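Local coordinates for protein aminotransferase, class IV (PDB 4TVI) that probably transfers the amino group of leucine, isoleucine or valine to 2-oxoglutarate, using pyridoxal 5'-phosphate as cofactor, at residues V220-G225 against R268-I273; E227-V232 against T260-E265. All coordinates share one frame; numbering follows the deposited sequence.

Both contacts hold one mixed sheet of this class IV aminotransferase chain, and their centres lie about 9 Å apart. Contact 1 sets strand 219-224 antiparallel to the start of strand 272-277 and is mostly buried, with a salt bridge and a carboxylate-to-backbone bond at its exposed end. Contact 2, partly buried, joins the neighbouring strand 227-231 to the end of strand 257-260 in parallel, with two backbone bonds and apolar packing in place of an ion pair. Strands 219-224 and 227-231 are adjacent in sheet and sequence, and Thr-230 OG1 meets Val-220 O at 2.7 Å. Helix 264-268 starts within segment 260-265 of contact 2 and ends at the first residue of segment 268-273.

Contact 1: V220-G225 against R268-I273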
ATOM      1  N   VAL A 220       8.071 -20.087   2.323  1.00 17.03           N
ATOM      2  CA  VAL A 220       9.319 -20.737   2.705  1.00 15.78           C
ATOM      3  C   VAL A 220       9.056 -22.158   3.188  1.00 14.87           C
ATOM      4  O   VAL A 220       7.998 -22.454   3.751  1.00 12.09           O
ATOM      5  CB  VAL A 220      10.068 -19.924   3.788  1.00 19.79           C
ATOM      6  CG1 VAL A 220       9.355 -20.013   5.137  1.00 17.57           C
ATOM      7  CG2 VAL A 220      11.522 -20.379   3.907  1.00 22.09           C
ATOM      8  N   PHE A 221      10.018 -23.035   2.914  1.00 13.61           N
ATOM      9  CA  PHE A 221       9.986 -24.429   3.329  1.00 14.98           C
ATOM     10  C   PHE A 221      11.310 -24.794   3.965  1.00 16.06           C
ATOM     11  O   PHE A 221      12.336 -24.187   3.664  1.00 17.91           O
ATOM     12  CB  PHE A 221       9.751 -25.362   2.140  1.00 14.65           C
ATOM     13  CG  PHE A 221       8.342 -25.378   1.615  1.00 14.65           C
ATOM     14  CD1 PHE A 221       7.856 -24.330   0.847  1.00 16.97           C
ATOM     15  CD2 PHE A 221       7.527 -26.482   1.833  1.00 14.45           C
ATOM     16  CE1 PHE A 221       6.567 -24.363   0.337  1.00 16.95           C
ATOM     17  CE2 PHE A 221       6.238 -26.525   1.334  1.00 15.86           C
ATOM     18  CZ  PHE A 221       5.756 -25.461   0.577  1.00 17.91           C
ATOM     19  N   MET A 222      11.299 -25.815   4.808  1.00 15.07           N
ATOM     20  CA  MET A 222      12.539 -26.395   5.290  1.00 17.11           C
ATOM     21  C   MET A 222      12.451 -27.912   5.327  1.00 20.41           C
ATOM     22  O   MET A 222      11.361 -28.488   5.352  1.00 19.68           O
ATOM     23  CB  MET A 222      12.893 -25.846   6.674  1.00 18.36           C
ATOM     24  CG  MET A 222      11.810 -26.041   7.721  1.00 17.50           C
ATOM     25  SD  MET A 222      12.403 -25.680   9.385  1.00 22.67           S
ATOM     26  CE  MET A 222      13.118 -27.266   9.825  1.00 16.34           C
ATOM     27  N   VAL A 223      13.614 -28.552   5.312  1.00 23.85           N
ATOM     28  CA  VAL A 223      13.703 -30.000   5.380  1.00 19.62           C
ATOM     29  C   VAL A 223      14.530 -30.392   6.589  1.00 21.84           C
ATOM     30  O   VAL A 223      15.591 -29.822   6.844  1.00 23.73           O
ATOM     31  CB  VAL A 223      14.334 -30.592   4.112  1.00 19.17           C
ATOM     32  CG1 VAL A 223      14.297 -32.127   4.160  1.00 19.26           C
ATOM     33  CG2 VAL A 223      13.615 -30.065   2.866  1.00 16.86           C
ATOM     34  N   ARG A 224      14.035 -31.361   7.346  1.00 21.41           N
ATOM     35  CA  ARG A 224      14.731 -31.805   8.538  1.00 22.55           C
ATOM     36  C   ARG A 224      14.454 -33.284   8.729  1.00 21.14           C
ATOM     37  O   ARG A 224      13.298 -33.702   8.838  1.00 21.13           O
ATOM     38  CB  ARG A 224      14.285 -30.984   9.753  1.00 22.44           C
ATOM     39  CG  ARG A 224      14.942 -31.354  11.074  1.00 26.55           C
ATOM     40  CD  ARG A 224      14.536 -30.344  12.158  1.00 27.99           C
ATOM     41  NE  ARG A 224      13.081 -30.238  12.247  1.00 27.21           N
ATOM     42  CZ  ARG A 224      12.422 -29.306  12.927  1.00 26.51           C
ATOM     43  NH1 ARG A 224      13.080 -28.367  13.600  1.00 25.13           N
ATOM     44  NH2 ARG A 224      11.097 -29.314  12.927  1.00 26.65           N
ATOM     45  N   GLY A 225      15.514 -34.080   8.730  1.00 22.97           N
ATOM     46  CA  GLY A 225      15.382 -35.514   8.904  1.00 24.77           C
ATOM     47  C   GLY A 225      14.536 -36.177   7.831  1.00 26.53           C
ATOM     48  O   GLY A 225      13.810 -37.129   8.105  1.00 27.42           O
ATOM     49  N   ARG A 268      17.142 -22.581  11.833  1.00 21.84           N
ATOM     50  CA  ARG A 268      18.543 -22.683  12.216  1.00 24.57           C
ATOM     51  C   ARG A 268      18.990 -24.149  12.140  1.00 20.93           C
ATOM     52  O   ARG A 268      20.159 -24.433  11.874  1.00 21.82           O
ATOM     53  CB  ARG A 268      18.779 -22.120  13.624  1.00 25.24           C
ATOM     54  CG  ARG A 268      18.447 -20.636  13.785  1.00 25.14           C
ATOM     55  CD  ARG A 268      19.425 -19.736  13.041  1.00 26.28           C
ATOM     56  NE  ARG A 268      19.191 -18.325  13.344  1.00 27.87           N
ATOM     57  CZ  ARG A 268      19.602 -17.310  12.586  1.00 26.65           C
ATOM     58  NH1 ARG A 268      20.270 -17.538  11.463  1.00 22.74           N
ATOM     59  NH2 ARG A 268      19.338 -16.062  12.950  1.00 28.96           N
ATOM     60  N   GLU A 269      18.059 -25.074  12.368  1.00 22.39           N
ATOM     61  CA  GLU A 269      18.390 -26.501  12.404  1.00 23.02           C
ATOM     62  C   GLU A 269      18.119 -27.215  11.094  1.00 22.62           C
ATOM     63  O   GLU A 269      18.311 -28.423  11.009  1.00 21.63           O
ATOM     64  CB  GLU A 269      17.583 -27.236  13.473  1.00 24.55           C
ATOM     65  CG  GLU A 269      17.299 -26.476  14.733  1.00 29.77           C
ATOM     66  CD  GLU A 269      16.108 -27.045  15.493  1.00 32.90           C
ATOM     67  OE1 GLU A 269      15.601 -28.119  15.103  1.00 34.43           O
ATOM     68  OE2 GLU A 269      15.681 -26.418  16.483  1.00 35.77           O
ATOM     69  N   ALA A 270      17.656 -26.489  10.082  1.00 22.79           N
ATOM     70  CA  ALA A 270      17.251 -27.134   8.836  1.00 22.51           C
ATOM     71  C   ALA A 270      18.416 -27.790   8.099  1.00 21.73           C
ATOM     72  O   ALA A 270      19.525 -27.250   8.057  1.00 20.25           O
ATOM     73  CB  ALA A 270      16.565 -26.132   7.933  1.00 20.42           C
ATOM     74  N   ASP A 271      18.153 -28.963   7.528  1.00 21.88           N
ATOM     75  CA  ASP A 271      19.101 -29.611   6.629  1.00 25.46           C
ATOM     76  C   ASP A 271      19.065 -28.881   5.294  1.00 25.14           C
ATOM     77  O   ASP A 271      20.098 -28.656   4.659  1.00 27.79           O
ATOM     78  CB  ASP A 271      18.773 -31.096   6.438  1.00 25.94           C
ATOM     79  CG  ASP A 271      18.836 -31.880   7.734  1.00 28.21           C
ATOM     80  OD1 ASP A 271      19.644 -31.511   8.608  1.00 31.55           O
ATOM     81  OD2 ASP A 271      18.082 -32.868   7.874  1.00 27.22           O
ATOM     82  N   GLU A 272      17.854 -28.530   4.871  1.00 22.90           N
ATOM     83  CA  GLU A 272      17.647 -27.758   3.650  1.00 21.15           C
ATOM     84  C   GLU A 272      16.606 -26.677   3.877  1.00 20.06           C
ATOM     85  O   GLU A 272      15.698 -26.835   4.690  1.00 19.19           O
ATOM     86  CB  GLU A 272      17.181 -28.649   2.488  1.00 19.49           C
ATOM     87  CG  GLU A 272      17.880 -29.987   2.338  1.00 17.54           C
ATOM     88  CD  GLU A 272      17.299 -30.797   1.192  1.00 18.14           C
ATOM     89  OE1 GLU A 272      16.720 -30.182   0.267  1.00 19.97           O
ATOM     90  OE2 GLU A 272      17.417 -32.043   1.209  1.00 18.53           O
ATOM     91  N   ILE A 273      16.731 -25.589   3.128  1.00 19.51           N
ATOM     92  CA  ILE A 273      15.715 -24.552   3.093  1.00 18.12           C
ATOM     93  C   ILE A 273      15.442 -24.199   1.633  1.00 18.75           C
ATOM     94  O   ILE A 273      16.375 -24.090   0.829  1.00 18.35           O
ATOM     95  CB  ILE A 273      16.144 -23.273   3.866  1.00 18.48           C
ATOM     96  CG1 ILE A 273      16.582 -23.613   5.292  1.00 20.00           C
ATOM     97  CG2 ILE A 273      15.007 -22.255   3.898  1.00 14.05           C
ATOM     98  CD1 ILE A 273      17.046 -22.400   6.100  1.00 20.52           C
TER
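Val-223 faces both Asp-271 and Glu-272 in a classic beta bulge, where strand 272-277 begins to pair antiparallel with strand 219-224. Its carbonyl O accepts two backbone bonds, from Asp-271 N at 2.8 Å and, longer, from Glu-272 N at 3.3 Å, while Val-223 N donates to Glu-272 O. On the face carrying Val-223 and Glu-272 the two side chains lie side by side and point the same way, CB of Val-223 being 3.8 Å from CB of Glu-272. The glutamate is extended beyond CG and runs past the CG2 branch of the valine; its buried carboxylate is bound by Thr-299 OG1 and Val-298 N.

On the other face, Met-222 and Ile-273 form a non-hydrogen-bonded pair. Met-222 CB rests 3.9 Å from Ala-270 CB. From there the methionine chain starts with CG between its backbone N and carbonyl carbon (chi1 56°), and a bend at chi3 brings the methyl CE over the centre of the Arg-224 guanidinium, 3.7 Å above its plane. Farther along, Ile-273 turns its CG2 branch to Val-220 CG2.

The open end is ionic. Arg-224 and Glu-269 cross obliquely with guanidinium and carboxylate planes 39° apart, and NH1 of the arginine makes a salt bridge of 2.9 Å to OE1 of the glutamate. That oxygen is met from above the carboxylate plane, and the N-H is bent. Asp-266 OD1, on helix 264-268, is a second anionic partner of NH1, so two carboxylates share this nitrogen. Beyond the strand end, Asp-271 reaches over to the turn that leads to strand 227-231: its OD2 takes the N-H of Gly-225 at 3.0 Å, nearly along the C-O axis of the carboxylate.

Contact 2: E227-V232 against T260-E265; sequences EVFTPV and TTLKIE
Thr-260 binds the residues before and after Pro-231 in a short parallel bridge: its N donates to Thr-230 O at 3.2 Å, and Val-232 N returns a bond of 2.9 Å to Thr-260 O. Pro-231 CA adds a C-H...O contact to that same oxygen. The bridge closes a beta-alpha-beta crossover, in which helix 241-252 connects the adjacent parallel strands 227-231 and 257-260.

Leu-262 supplies the main apolar side chain. Its CG is anti to the carbonyl carbon (chi1 -61°), and the CD1 branch ends against the peptide joining Thr-230 to Pro-231, 3.6 Å from Pro-231 N. The proline ring crosses this leucine at about a right angle, its CD 3.8 Å from Leu-262 CD1. CD2, the other branch of the leucine, comes 4.1 Å from Phe-229 CB. Phe-229 and Thr-260 point the same way, with the threonine methyl CG2 at the edge of the ring, near Phe-229 CD2. At the far end, Val-232 holds CG1 between its own N and carbonyl carbon (chi1 56°), which lays that branch against the Thr-260 backbone, 3.6 Å from Thr-260 C.

Strand 219-224 flanks strand 227-231 on its other side, helix 241-252 packs on Thr-230, and beyond Leu-262 the chain enters helix 264-268.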
ATOM      1  N   GLU A 227      12.022 -35.027   6.424  1.00 20.57           N
ATOM      2  CA  GLU A 227      10.663 -34.503   6.460  1.00 21.72           C
ATOM      3  C   GLU A 227      10.654 -33.039   6.039  1.00 20.58           C
ATOM      4  O   GLU A 227      11.623 -32.318   6.261  1.00 21.44           O
ATOM      5  CB  GLU A 227      10.065 -34.639   7.857  1.00 24.75           C
ATOM      6  CG  GLU A 227       9.851 -36.066   8.326  1.00 26.88           C
ATOM      7  CD  GLU A 227       9.048 -36.119   9.612  1.00 28.27           C
ATOM      8  OE1 GLU A 227       9.560 -35.651  10.652  1.00 26.36           O
ATOM      9  OE2 GLU A 227       7.907 -36.623   9.580  1.00 30.49           O
ATOM     10  N   VAL A 228       9.564 -32.604   5.419  1.00 19.15           N
ATOM     11  CA  VAL A 228       9.425 -31.214   5.011  1.00 18.22           C
ATOM     12  C   VAL A 228       8.526 -30.464   5.990  1.00 20.22           C
ATOM     13  O   VAL A 228       7.460 -30.958   6.367  1.00 20.39           O
ATOM     14  CB  VAL A 228       8.858 -31.101   3.587  1.00 16.75           C
ATOM     15  CG1 VAL A 228       8.676 -29.644   3.188  1.00 17.28           C
ATOM     16  CG2 VAL A 228       9.772 -31.817   2.603  1.00 16.64           C
ATOM     17  N   PHE A 229       8.973 -29.284   6.410  1.00 18.91           N
ATOM     18  CA  PHE A 229       8.195 -28.412   7.287  1.00 20.04           C
ATOM     19  C   PHE A 229       8.004 -27.052   6.624  1.00 18.90           C
ATOM     20  O   PHE A 229       8.918 -26.528   5.989  1.00 18.54           O
ATOM     21  CB  PHE A 229       8.876 -28.231   8.653  1.00 21.85           C
ATOM     22  CG  PHE A 229       9.025 -29.509   9.444  1.00 24.71           C
ATOM     23  CD1 PHE A 229      10.078 -30.381   9.196  1.00 24.35           C
ATOM     24  CD2 PHE A 229       8.120 -29.828  10.447  1.00 25.72           C
ATOM     25  CE1 PHE A 229      10.221 -31.551   9.931  1.00 24.02           C
ATOM     26  CE2 PHE A 229       8.259 -30.999  11.186  1.00 25.04           C
ATOM     27  CZ  PHE A 229       9.309 -31.858  10.927  1.00 24.00           C
ATOM     28  N   THR A 230       6.811 -26.490   6.775  1.00 15.70           N
ATOM     29  CA  THR A 230       6.498 -25.180   6.234  1.00 14.50           C
ATOM     30  C   THR A 230       5.489 -24.501   7.158  1.00 15.53           C
ATOM     31  O   THR A 230       4.643 -25.177   7.750  1.00 17.40           O
ATOM     32  CB  THR A 230       5.943 -25.283   4.793  1.00 11.73           C
ATOM     33  OG1 THR A 230       5.845 -23.980   4.205  1.00 14.76           O
ATOM     34  CG2 THR A 230       4.577 -25.943   4.780  1.00 11.89           C
ATOM     35  N   PRO A 231       5.594 -23.169   7.307  1.00 12.74           N
ATOM     36  CA  PRO A 231       4.689 -22.432   8.197  1.00 13.80           C
ATOM     37  C   PRO A 231       3.220 -22.711   7.916  1.00 14.36           C
ATOM     38  O   PRO A 231       2.789 -22.670   6.760  1.00 14.77           O
ATOM     39  CB  PRO A 231       5.024 -20.970   7.901  1.00 15.68           C
ATOM     40  CG  PRO A 231       6.450 -21.001   7.498  1.00 17.16           C
ATOM     41  CD  PRO A 231       6.640 -22.298   6.749  1.00 14.21           C
ATOM     42  N   VAL A 232       2.460 -22.995   8.968  1.00 15.71           N
ATOM     43  CA  VAL A 232       1.028 -23.194   8.817  1.00 17.71           C
ATOM     44  C   VAL A 232       0.415 -21.855   8.414  1.00 17.18           C
ATOM     45  O   VAL A 232       0.754 -20.815   8.989  1.00 17.87           O
ATOM     46  CB  VAL A 232       0.372 -23.735  10.117  1.00 21.19           C
ATOM     47  CG1 VAL A 232       0.650 -22.815  11.301  1.00 14.64           C
ATOM     48  CG2 VAL A 232      -1.126 -23.931   9.932  1.00 22.42           C
ATOM     49  N   THR A 260       2.943 -26.495  10.132  1.00 19.63           N
ATOM     50  CA  THR A 260       2.937 -26.287  11.565  1.00 19.79           C
ATOM     51  C   THR A 260       3.536 -24.934  11.918  1.00 20.03           C
ATOM     52  O   THR A 260       4.043 -24.222  11.049  1.00 18.35           O
ATOM     53  CB  THR A 260       3.727 -27.391  12.280  1.00 22.43           C
ATOM     54  OG1 THR A 260       3.552 -27.267  13.694  1.00 32.32           O
ATOM     55  CG2 THR A 260       5.204 -27.275  11.940  1.00 16.39           C
ATOM     56  N   THR A 261       3.475 -24.582  13.197  1.00 19.23           N
ATOM     57  CA  THR A 261       4.055 -23.330  13.656  1.00 19.86           C
ATOM     58  C   THR A 261       5.568 -23.497  13.749  1.00 19.14           C
ATOM     59  O   THR A 261       6.062 -24.395  14.427  1.00 21.25           O
ATOM     60  CB  THR A 261       3.478 -22.908  15.017  1.00 22.36           C
ATOM     61  OG1 THR A 261       2.069 -22.675  14.889  1.00 16.89           O
ATOM     62  CG2 THR A 261       4.166 -21.645  15.534  1.00 17.09           C
ATOM     63  N   LEU A 262       6.302 -22.646  13.042  1.00 19.32           N
ATOM     64  CA  LEU A 262       7.756 -22.724  13.040  1.00 20.31           C
ATOM     65  C   LEU A 262       8.395 -21.434  13.545  1.00 24.45           C
ATOM     66  O   LEU A 262       7.914 -20.335  13.264  1.00 23.44           O
ATOM     67  CB  LEU A 262       8.272 -23.045  11.636  1.00 16.75           C
ATOM     68  CG  LEU A 262       7.824 -24.366  11.008  1.00 17.97           C
ATOM     69  CD1 LEU A 262       8.181 -24.385   9.526  1.00 13.75           C
ATOM     70  CD2 LEU A 262       8.440 -25.564  11.727  1.00 17.46           C
ATOM     71  N   LYS A 263       9.478 -21.576  14.299  1.00 24.68           N
ATOM     72  CA  LYS A 263      10.235 -20.431  14.772  1.00 24.62           C
ATOM     73  C   LYS A 263      11.556 -20.311  14.019  1.00 21.26           C
ATOM     74  O   LYS A 263      11.915 -21.198  13.245  1.00 23.69           O
ATOM     75  CB  LYS A 263      10.484 -20.540  16.283  1.00 28.41           C
ATOM     76  CG  LYS A 263       9.218 -20.383  17.118  1.00 33.47           C
ATOM     77  CD  LYS A 263       9.518 -20.304  18.609  1.00 39.02           C
ATOM     78  CE  LYS A 263      10.483 -19.171  18.916  1.00 42.83           C
ATOM     79  NZ  LYS A 263      10.005 -17.862  18.378  1.00 44.26           N
ATOM     80  N   ILE A 264      12.265 -19.209  14.243  1.00 19.71           N
ATOM     81  CA  ILE A 264      13.565 -18.984  13.621  1.00 20.88           C
ATOM     82  C   ILE A 264      14.498 -20.141  13.952  1.00 21.66           C
ATOM     83  O   ILE A 264      15.255 -20.609  13.099  1.00 19.60           O
ATOM     84  CB  ILE A 264      14.205 -17.656  14.084  1.00 22.50           C
ATOM     85  CG1 ILE A 264      13.410 -16.454  13.557  1.00 22.76           C
ATOM     86  CG2 ILE A 264      15.652 -17.568  13.613  1.00 19.52           C
ATOM     87  CD1 ILE A 264      13.431 -16.321  12.047  1.00 20.57           C
ATOM     88  N   GLU A 265      14.415 -20.605  15.196  1.00 19.69           N
ATOM     89  CA  GLU A 265      15.206 -21.735  15.663  1.00 23.32           C
ATOM     90  C   GLU A 265      15.044 -22.975  14.788  1.00 19.85           C
ATOM     91  O   GLU A 265      16.013 -23.680  14.535  1.00 21.11           O
ATOM     92  CB  GLU A 265      14.835 -22.070  17.116  1.00 25.88           C
ATOM     93  CG  GLU A 265      15.340 -21.061  18.155  1.00 32.82           C
ATOM     94  CD  GLU A 265      14.554 -19.748  18.194  1.00 35.93           C
ATOM     95  OE1 GLU A 265      13.657 -19.530  17.349  1.00 35.81           O
ATOM     96  OE2 GLU A 265      14.847 -18.920  19.082  1.00 39.90           O
TER